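Side-chain contacts in replication protein B (Plasmid RSF1010, PDB 3H20), which acts as the plasmid's primase, synthesising primers on single-stranded DNA from which replication of the plasmid starts: residues D222-R225 against S226-G230; Q248-S252 against R253-A257; E258-G261 against K262-E266; R285-S288 against K289-L293. All blocks are in the same frame, centred on the assembly; numbering follows the deposited sequence.

Contact 1 (D222-R225 against S226-G230)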
loop_
_atom_site.group_PDB
_atom_site.type_symbol
_atom_site.label_atom_id
_atom_site.label_comp_id
_atom_site.label_asym_id
_atom_site.label_seq_id
_atom_site.Cartn_x
_atom_site.Cartn_y
_atom_site.Cartn_z
ATOM N N ASP A 222 19.972 -21.847 14.104
ATOM C CA ASP A 222 20.108 -21.256 12.767
ATOM C C ASP A 222 20.975 -20.001 12.816
ATOM O O ASP A 222 21.781 -19.752 11.917
ATOM C CB ASP A 222 18.735 -20.905 12.181
ATOM C CG ASP A 222 17.771 -22.084 12.168
ATOM O OD1 ASP A 222 18.206 -23.239 11.940
ATOM O OD2 ASP A 222 16.562 -21.842 12.371
ATOM N N GLU A 223 20.787 -19.228 13.883
ATOM C CA GLU A 223 21.522 -17.995 14.146
ATOM C C GLU A 223 23.013 -18.278 14.357
ATOM O O GLU A 223 23.874 -17.588 13.802
ATOM C CB GLU A 223 20.934 -17.338 15.398
ATOM C CG GLU A 223 21.117 -15.840 15.505
ATOM C CD GLU A 223 20.331 -15.245 16.662
ATOM O OE1 GLU A 223 19.174 -15.674 16.874
ATOM O OE2 GLU A 223 20.865 -14.341 17.348
ATOM N N TYR A 224 23.300 -19.301 15.157
ATOM C CA TYR A 224 24.668 -19.744 15.417
ATOM C C TYR A 224 25.368 -20.216 14.137
ATOM O O TYR A 224 26.479 -19.779 13.836
ATOM C CB TYR A 224 24.677 -20.836 16.495
ATOM C CG TYR A 224 26.002 -21.548 16.660
ATOM C CD1 TYR A 224 27.029 -20.994 17.431
ATOM C CD2 TYR A 224 26.222 -22.785 16.055
ATOM C CE1 TYR A 224 28.250 -21.654 17.580
ATOM C CE2 TYR A 224 27.429 -23.444 16.194
ATOM C CZ TYR A 224 28.436 -22.876 16.953
ATOM O OH TYR A 224 29.626 -23.544 17.078
ATOM N N ARG A 225 24.699 -21.091 13.383
ATOM C CA ARG A 225 25.245 -21.634 12.137
ATOM C C ARG A 225 25.527 -20.543 11.101
ATOM O O ARG A 225 26.532 -20.603 10.385
ATOM C CB ARG A 225 24.308 -22.700 11.563
ATOM C CG ARG A 225 24.158 -23.931 12.451
ATOM C CD ARG A 225 22.875 -24.693 12.148
ATOM N NE ARG A 225 22.989 -25.517 10.947
ATOM C CZ ARG A 225 23.384 -26.789 10.938
ATOM N NH1 ARG A 225 23.709 -27.409 12.068
ATOM N NH2 ARG A 225 23.455 -27.446 9.790
ATOM N N SER A 226 24.642 -19.550 11.035
ATOM C CA SER A 226 24.804 -18.407 10.134
ATOM C C SER A 226 26.094 -17.631 10.419
ATOM O O SER A 226 26.875 -17.363 9.503
ATOM C CB SER A 226 23.592 -17.477 10.230
ATOM O OG SER A 226 23.503 -16.640 9.091
ATOM N N GLU A 227 26.315 -17.290 11.689
ATOM C CA GLU A 227 27.534 -16.592 12.107
ATOM C C GLU A 227 28.788 -17.431 11.832
ATOM O O GLU A 227 29.780 -16.918 11.308
ATOM C CB GLU A 227 27.474 -16.203 13.594
ATOM C CG GLU A 227 26.349 -15.228 13.980
ATOM C CD GLU A 227 26.414 -13.890 13.248
ATOM O OE1 GLU A 227 27.528 -13.366 13.031
ATOM O OE2 GLU A 227 25.341 -13.354 12.889
ATOM N N MET A 228 28.731 -18.718 12.179
ATOM C CA MET A 228 29.869 -19.627 12.008
ATOM C C MET A 228 30.330 -19.759 10.554
ATOM O O MET A 228 31.533 -19.760 10.284
ATOM C CB MET A 228 29.559 -21.013 12.594
ATOM C CG MET A 228 29.461 -21.052 14.117
ATOM S SD MET A 228 31.017 -20.698 14.963
ATOM C CE MET A 228 31.879 -22.260 14.698
ATOM N N ALA A 229 29.374 -19.857 9.629
ATOM C CA ALA A 229 29.672 -20.031 8.205
ATOM C C ALA A 229 30.610 -18.953 7.648
ATOM O O ALA A 229 31.403 -19.221 6.743
ATOM C CB ALA A 229 28.381 -20.090 7.392
ATOM N N GLY A 230 30.510 -17.743 8.193
ATOM C CA GLY A 230 31.406 -16.649 7.829
ATOM C C GLY A 230 32.664 -16.579 8.683
ATOM O O GLY A 230 33.716 -16.145 8.210
HETATM O O HOH W 1 23.473 -13.895 15.148
#
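One face of the Tyr224 ring is covered by Met228 one helical turn on: Met228 CG sits 3.7 Å from the centroid of the Tyr224 ring, 18° off the ring normal, a CH-pi contact displaced toward the rim. Met228 SD, oblique and 4.5 Å from the same centroid, adds a Met-aromatic contact. Met228 bends at both chi2 (-66°) and chi3 (-75°), and this curl carries CE round to the phenol end, 3.5 Å from Tyr224 OH. That hydroxyl is also hydrogen-bonded to Asp243. The backbone links the same two residues, Met228 N donating to Tyr224 O at 3.0 Å. Glu223 and Glu227 run along another side of the helix; one water donates to Glu227 OE2 at 3.0 Å and, weakly, to Glu223 OE2. Arg255 and Arg253 form salt bridges to these carboxylates and probably offset their like charges. Were Tyr224 an alanine, the Met228 thioether would probably lose the ring face it lies on and Asp243 its phenol partner. Helix 220-234 lies against two others of the C-terminal bundle: Met228 and both glutamates touch helix 239-252, whereas Tyr224 packs through CB on Ala263 and through its ring on Met264 of helix 257-267.

Contact 2 (Q248-S252 against R253-A257)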
loop_
_atom_site.group_PDB
_atom_site.type_symbol
_atom_site.label_atom_id
_atom_site.label_comp_id
_atom_site.label_asym_id
_atom_site.label_seq_id
_atom_site.Cartn_x
_atom_site.Cartn_y
_atom_site.Cartn_z
ATOM N N GLN A 248 29.205 -14.471 21.444
ATOM C CA GLN A 248 29.131 -13.048 21.789
ATOM C C GLN A 248 28.023 -12.340 20.994
ATOM O O GLN A 248 27.308 -11.493 21.540
ATOM C CB GLN A 248 30.481 -12.357 21.575
ATOM C CG GLN A 248 30.468 -10.889 21.989
ATOM C CD GLN A 248 31.592 -10.077 21.397
ATOM O OE1 GLN A 248 32.407 -10.589 20.633
ATOM N NE2 GLN A 248 31.626 -8.777 21.736
ATOM N N LYS A 249 27.884 -12.695 19.716
ATOM C CA LYS A 249 26.863 -12.098 18.849
ATOM C C LYS A 249 25.452 -12.503 19.271
ATOM O O LYS A 249 24.588 -11.644 19.440
ATOM C CB LYS A 249 27.120 -12.443 17.380
ATOM C CG LYS A 249 28.130 -11.526 16.704
ATOM C CD LYS A 249 28.853 -12.239 15.572
ATOM C CE LYS A 249 29.513 -11.258 14.602
ATOM N NZ LYS A 249 30.540 -10.390 15.254
ATOM N N LEU A 250 25.239 -13.806 19.457
ATOM C CA LEU A 250 23.978 -14.342 19.978
ATOM C C LEU A 250 23.587 -13.770 21.349
ATOM O O LEU A 250 22.429 -13.408 21.559
ATOM C CB LEU A 250 24.022 -15.877 20.035
ATOM C CG LEU A 250 23.492 -16.665 18.827
ATOM C CD1 LEU A 250 24.266 -16.349 17.549
ATOM C CD2 LEU A 250 23.511 -18.177 19.117
ATOM N N ALA A 251 24.548 -13.679 22.269
ATOM C CA ALA A 251 24.287 -13.127 23.611
ATOM C C ALA A 251 23.970 -11.628 23.575
ATOM O O ALA A 251 23.109 -11.155 24.320
ATOM C CB ALA A 251 25.453 -13.395 24.544
ATOM N N SER A 252 24.664 -10.893 22.706
ATOM C CA SER A 252 24.409 -9.463 22.512
ATOM C C SER A 252 23.015 -9.197 21.943
ATOM O O SER A 252 22.446 -8.117 22.152
ATOM C CB SER A 252 25.464 -8.854 21.593
ATOM O OG SER A 252 26.691 -8.681 22.282
ATOM N N ARG A 253 22.478 -10.177 21.216
ATOM C CA ARG A 253 21.150 -10.068 20.607
ATOM C C ARG A 253 20.055 -10.682 21.497
ATOM O O ARG A 253 18.896 -10.787 21.089
ATOM C CB ARG A 253 21.156 -10.661 19.189
ATOM C CG ARG A 253 21.986 -9.827 18.208
ATOM C CD ARG A 253 22.408 -10.588 16.945
ATOM N NE ARG A 253 23.551 -9.927 16.301
ATOM C CZ ARG A 253 24.211 -10.379 15.231
ATOM N NH1 ARG A 253 23.860 -11.515 14.637
ATOM N NH2 ARG A 253 25.234 -9.681 14.749
ATOM N N GLY A 254 20.435 -11.065 22.718
ATOM C CA GLY A 254 19.478 -11.467 23.750
ATOM C C GLY A 254 19.271 -12.957 23.966
ATOM O O GLY A 254 18.425 -13.356 24.775
ATOM N N ARG A 255 20.029 -13.784 23.250
ATOM C CA ARG A 255 19.901 -15.234 23.388
ATOM C C ARG A 255 20.387 -15.680 24.757
ATOM O O ARG A 255 21.345 -15.124 25.300
ATOM C CB ARG A 255 20.662 -15.983 22.287
ATOM C CG ARG A 255 20.100 -15.808 20.878
ATOM C CD ARG A 255 18.702 -16.375 20.751
ATOM N NE ARG A 255 18.215 -16.328 19.375
ATOM C CZ ARG A 255 17.011 -16.742 18.985
ATOM N NH1 ARG A 255 16.144 -17.239 19.862
ATOM N NH2 ARG A 255 16.670 -16.652 17.708
ATOM N N SER A 256 19.708 -16.683 25.301
ATOM C CA SER A 256 19.994 -17.216 26.627
ATOM C C SER A 256 21.309 -17.981 26.665
ATOM O O SER A 256 21.782 -18.469 25.641
ATOM C CB SER A 256 18.843 -18.129 27.066
ATOM O OG SER A 256 19.274 -19.113 27.989
ATOM N N ALA A 257 21.890 -18.086 27.856
ATOM C CA ALA A 257 23.055 -18.939 28.081
ATOM C C ALA A 257 22.741 -20.393 27.727
ATOM O O ALA A 257 23.602 -21.102 27.206
ATOM C CB ALA A 257 23.522 -18.827 29.526
#
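Leu250 O is gripped by two backbone amides: Arg255 N donates to it at 3.0 Å, and Arg253 N adds a weak bond at 3.2 Å. Arg253 N also bonds weakly to Lys249 O, so its proton is shared between successive carbonyls. Gly254 N meets Ala251 O at 3.1 Å, from above the carbonyl plane. With the bond from Arg255 N, this completes a Schellman motif that closes helix 239-252, and Gly254 takes the positive phi (100°) that a side chain would find hard to accept. Lys249 and Arg253 lie side by side and point the same way; Lys249 CB stands 4.1 Å above the centre of the Arg253 guanidinium plane, while Lys249 CG is 4.0 Å from Arg253 NH2. Arg255 crosses Leu250 at its base, where Arg255 CG comes within 4.0 Å of Leu250 CB, and a bend at chi2 (-64°) then turns the chain away. Its guanidinium is held by Glu223 and Glu259, and that of Arg253 by Glu227. The chemistry thus divides: backbone bonds end the helix, and the two arginines, each lying against aliphatic carbon of the preceding turn, spend their charge on acidic residues of helices 220-234 and 257-267, tying the turn to both.

Contact 3 (E258-G261 against K262-E266)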
loop_
_atom_site.group_PDB
_atom_site.type_symbol
_atom_site.label_atom_id
_atom_site.label_comp_id
_atom_site.label_asym_id
_atom_site.label_seq_id
_atom_site.Cartn_x
_atom_site.Cartn_y
_atom_site.Cartn_z
ATOM N N GLU A 258 21.502 -20.814 28.002
ATOM C CA GLU A 258 21.009 -22.156 27.670
ATOM C C GLU A 258 20.801 -22.338 26.160
ATOM O O GLU A 258 21.177 -23.373 25.602
ATOM C CB GLU A 258 19.713 -22.471 28.433
ATOM C CG GLU A 258 19.223 -23.916 28.274
ATOM C CD GLU A 258 17.862 -24.179 28.909
ATOM O OE1 GLU A 258 17.128 -23.211 29.207
ATOM O OE2 GLU A 258 17.522 -25.365 29.102
ATOM N N GLU A 259 20.195 -21.336 25.518
ATOM C CA GLU A 259 20.021 -21.311 24.058
ATOM C C GLU A 259 21.357 -21.472 23.319
ATOM O O GLU A 259 21.464 -22.265 22.383
ATOM C CB GLU A 259 19.335 -20.010 23.615
ATOM C CG GLU A 259 17.811 -20.017 23.720
ATOM C CD GLU A 259 17.175 -18.706 23.269
ATOM O OE1 GLU A 259 17.534 -17.638 23.813
ATOM O OE2 GLU A 259 16.302 -18.743 22.377
ATOM N N ILE A 260 22.368 -20.725 23.758
ATOM C CA ILE A 260 23.696 -20.751 23.146
ATOM C C ILE A 260 24.416 -22.077 23.404
ATOM O O ILE A 260 25.020 -22.653 22.492
ATOM C CB ILE A 260 24.560 -19.554 23.625
ATOM C CG1 ILE A 260 23.951 -18.235 23.134
ATOM C CG2 ILE A 260 26.013 -19.693 23.152
ATOM C CD1 ILE A 260 24.452 -16.994 23.878
ATOM N N GLY A 261 24.346 -22.549 24.647
ATOM C CA GLY A 261 24.922 -23.831 25.029
ATOM C C GLY A 261 24.385 -24.980 24.201
ATOM O O GLY A 261 25.156 -25.781 23.666
ATOM N N LYS A 262 23.058 -25.043 24.087
ATOM C CA LYS A 262 22.367 -26.084 23.319
ATOM C C LYS A 262 22.722 -26.031 21.828
ATOM O O LYS A 262 22.820 -27.071 21.168
ATOM C CB LYS A 262 20.848 -25.975 23.532
ATOM C CG LYS A 262 19.999 -26.765 22.550
ATOM C CD LYS A 262 18.652 -27.139 23.144
ATOM C CE LYS A 262 17.894 -28.060 22.207
ATOM N NZ LYS A 262 16.800 -28.789 22.904
ATOM N N ALA A 263 22.908 -24.819 21.308
ATOM C CA ALA A 263 23.316 -24.613 19.917
ATOM C C ALA A 263 24.741 -25.111 19.668
ATOM O O ALA A 263 25.013 -25.758 18.651
ATOM C CB ALA A 263 23.189 -23.139 19.537
ATOM N N MET A 264 25.639 -24.804 20.603
ATOM C CA MET A 264 27.025 -25.269 20.543
ATOM C C MET A 264 27.085 -26.793 20.637
ATOM O O MET A 264 27.808 -27.434 19.878
ATOM C CB MET A 264 27.866 -24.640 21.660
ATOM C CG MET A 264 28.229 -23.172 21.432
ATOM S SD MET A 264 29.165 -22.412 22.780
ATOM C CE MET A 264 30.697 -23.335 22.738
ATOM N N ALA A 265 26.308 -27.355 21.561
ATOM C CA ALA A 265 26.250 -28.801 21.773
ATOM C C ALA A 265 25.880 -29.553 20.496
ATOM O O ALA A 265 26.366 -30.660 20.259
ATOM C CB ALA A 265 25.282 -29.137 22.894
ATOM N N GLU A 266 25.033 -28.937 19.672
ATOM C CA GLU A 266 24.524 -29.568 18.453
ATOM C C GLU A 266 25.432 -29.368 17.238
ATOM O O GLU A 266 25.595 -30.288 16.437
ATOM C CB GLU A 266 23.119 -29.040 18.135
ATOM C CG GLU A 266 22.373 -29.812 17.047
ATOM C CD GLU A 266 21.913 -31.189 17.504
ATOM O OE1 GLU A 266 21.592 -31.344 18.704
ATOM O OE2 GLU A 266 21.866 -32.116 16.664
#
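Helix 257-267, one of the helices of the C-terminal bundle, brings Ile260 and Met264 together on its inward side. Their side chains cross at an angle, Ile260 CG2 reaching Met264 SD at 4.2 Å, a loose apolar touch. Closer is the approach of Met264 CG to the backbone, 3.4 Å from Ile260 O. With CG anti to the carbonyl carbon (chi1 -75°), the thioether chain starts back toward the preceding turn; chi2 then extends it and a bend at chi3 (65°) swings CE off the axis of the chain. Met264 N bonds to the same Ile260 O at 2.9 Å, so one oxygen meets both the amide and the first methylene of Met264. Equivalent bonds join Lys262 N to Glu258 O and Ala263 N to Glu259 O, at 2.9 and 3.1 Å respectively. Within the bundle this helix is wedged among three others: Ile260 reaches Ala247, Leu250 and Ala251 of helix 239-252 and Val287 of helix 279-291, Met264 touches Tyr282 and Thr286, and the Ala263 methyl faces Tyr224 of helix 220-234. Gly261 contributes backbone alone here, its carbonyl accepting Ala265 N at 2.9 Å. Lys262, on the exposed side, leaves with an extended chain, after its CB has passed 3.3 Å from Glu258 O. Nearer the start of the helix, Glu259 bonds to Ser256 N through OE1 and pairs with Arg255 through OE2, while Ser256 OG caps Glu258 N.

Contact 4 (R285-S288 against K289-L293)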
loop_
_atom_site.group_PDB
_atom_site.type_symbol
_atom_site.label_atom_id
_atom_site.label_comp_id
_atom_site.label_asym_id
_atom_site.label_seq_id
_atom_site.Cartn_x
_atom_site.Cartn_y
_atom_site.Cartn_z
ATOM N N ARG A 285 32.363 -22.411 30.026
ATOM C CA ARG A 285 33.434 -21.418 30.047
ATOM C C ARG A 285 33.289 -20.416 28.899
ATOM O O ARG A 285 33.456 -19.206 29.099
ATOM C CB ARG A 285 34.800 -22.109 30.017
ATOM C CG ARG A 285 35.990 -21.176 30.200
ATOM C CD ARG A 285 37.222 -21.901 30.758
ATOM N NE ARG A 285 37.456 -23.206 30.132
ATOM C CZ ARG A 285 37.976 -23.389 28.919
ATOM N NH1 ARG A 285 38.321 -22.350 28.165
ATOM N NH2 ARG A 285 38.134 -24.618 28.451
ATOM N N THR A 286 32.969 -20.913 27.708
ATOM C CA THR A 286 32.707 -20.040 26.560
ATOM C C THR A 286 31.598 -19.052 26.887
ATOM O O THR A 286 31.751 -17.844 26.679
ATOM C CB THR A 286 32.337 -20.846 25.292
ATOM O OG1 THR A 286 33.466 -21.621 24.880
ATOM C CG2 THR A 286 31.925 -19.911 24.141
ATOM N N VAL A 287 30.484 -19.565 27.409
ATOM C CA VAL A 287 29.341 -18.706 27.726
ATOM C C VAL A 287 29.685 -17.748 28.875
ATOM O O VAL A 287 29.298 -16.580 28.835
ATOM C CB VAL A 287 28.056 -19.522 28.025
ATOM C CG1 VAL A 287 26.905 -18.601 28.403
ATOM C CG2 VAL A 287 27.659 -20.371 26.816
ATOM N N SER A 288 30.429 -18.236 29.869
ATOM C CA SER A 288 30.844 -17.411 31.009
ATOM C C SER A 288 31.687 -16.211 30.569
ATOM O O SER A 288 31.433 -15.088 30.991
ATOM C CB SER A 288 31.600 -18.237 32.054
ATOM O OG SER A 288 31.856 -17.471 33.222
ATOM N N LYS A 289 32.669 -16.465 29.708
ATOM C CA LYS A 289 33.578 -15.425 29.222
ATOM C C LYS A 289 32.830 -14.353 28.448
ATOM O O LYS A 289 33.080 -13.165 28.618
ATOM C CB LYS A 289 34.677 -16.027 28.346
ATOM C CG LYS A 289 35.771 -16.740 29.133
ATOM C CD LYS A 289 37.099 -16.760 28.368
ATOM C CE LYS A 289 36.986 -17.458 27.009
ATOM N NZ LYS A 289 38.343 -17.684 26.389
ATOM N N VAL A 290 31.901 -14.797 27.609
ATOM C CA VAL A 290 31.058 -13.922 26.809
ATOM C C VAL A 290 30.185 -13.013 27.691
ATOM O O VAL A 290 30.111 -11.804 27.457
ATOM C CB VAL A 290 30.208 -14.786 25.833
ATOM C CG1 VAL A 290 28.924 -14.086 25.410
ATOM C CG2 VAL A 290 31.063 -15.190 24.631
ATOM N N MET A 291 29.558 -13.593 28.717
ATOM C CA MET A 291 28.643 -12.846 29.588
ATOM C C MET A 291 29.363 -11.804 30.459
ATOM O O MET A 291 28.740 -10.848 30.923
ATOM C CB MET A 291 27.804 -13.789 30.462
ATOM C CG MET A 291 26.787 -14.679 29.696
ATOM S SD MET A 291 25.656 -13.749 28.618
ATOM C CE MET A 291 24.607 -15.068 27.995
ATOM N N GLY A 292 30.672 -11.986 30.652
ATOM C CA GLY A 292 31.497 -11.042 31.412
ATOM C C GLY A 292 31.959 -9.819 30.623
ATOM O O GLY A 292 32.459 -8.854 31.210
ATOM N N LEU A 293 31.780 -9.844 29.304
ATOM C CA LEU A 293 32.260 -8.752 28.454
ATOM C C LEU A 293 31.375 -7.525 28.624
ATOM O O LEU A 293 30.145 -7.644 28.588
ATOM C CB LEU A 293 32.284 -9.152 26.977
ATOM C CG LEU A 293 33.295 -10.205 26.526
ATOM C CD1 LEU A 293 32.990 -10.609 25.110
ATOM C CD2 LEU A 293 34.737 -9.701 26.667
#
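Val287 and Met291 lie side by side, pointing the same way, with Val287 CG1 4.1 Å from Met291 CG. The methionine methylene also rests on the backbone, Met291 CG being 3.3 Å from Val287 O, the carbonyl that accepts Met291 N at 3.0 Å. A bend at chi2 (-54°) then turns the thioether, whose methyl goes on to touch Ala251. Val290 lies against the backbone instead: Val290 CG2, anti to the carbonyl carbon, comes within 3.4 Å of Thr286 O, to which its amide also bonds. Lys289 N donates to Arg285 O at 2.9 Å. Lys289 CG passes 3.4 Å from Arg285 O as well. By contrast, Gly292 N makes only a weak bond to Ser288 O. On the solvent side, Arg285 and Lys289 converge on a bound sulfate, probably from the crystallisation liquor; Arg285 NH1 pairs with it, whereas the approach of Lys289 NZ is long and weak. The anion probably lets the two charges, 5.0 Å apart between Arg285 NH1 and Lys289 NZ, sit close. Farther out, Thr286 is anchored by OG1 to Tyr282 O, and Val287 is backed by Ala257 and Ile260. Val290 faces Phe244 and Ala251 of helix 239-252 as well as Val296 of helix 294-304, for which Leu293 occupies the N-cap position. Valines turned inward and basic residues turned outward make helix 279-291 amphipathic, as expected of a helix packed at the side of a helical bundle.

Overall arrangement
All four contacts are short-range and partly buried, in one C-terminal helical bundle. Contacts 1, 3 and 4 lie within single helices, each with a buried, mainly apolar side (Tyr224, Met228; Ile260, Ala263, Met264; Thr286, Val287, Val290) and an exposed, largely polar one. Contact 2, the turn joining two helices, buries Leu250 and Ala251 and touches the other three. Its arginines form salt bridges with the glutamates of contact 1 and, through Arg255, with Glu259 of contact 3; Leu250, Ala251 and Ala257 pack without charge against contacts 3 and 4. Only contact 1 uses an aromatic face. Contact 4 does not touch contact 1, and its exposed basic pair faces an anion.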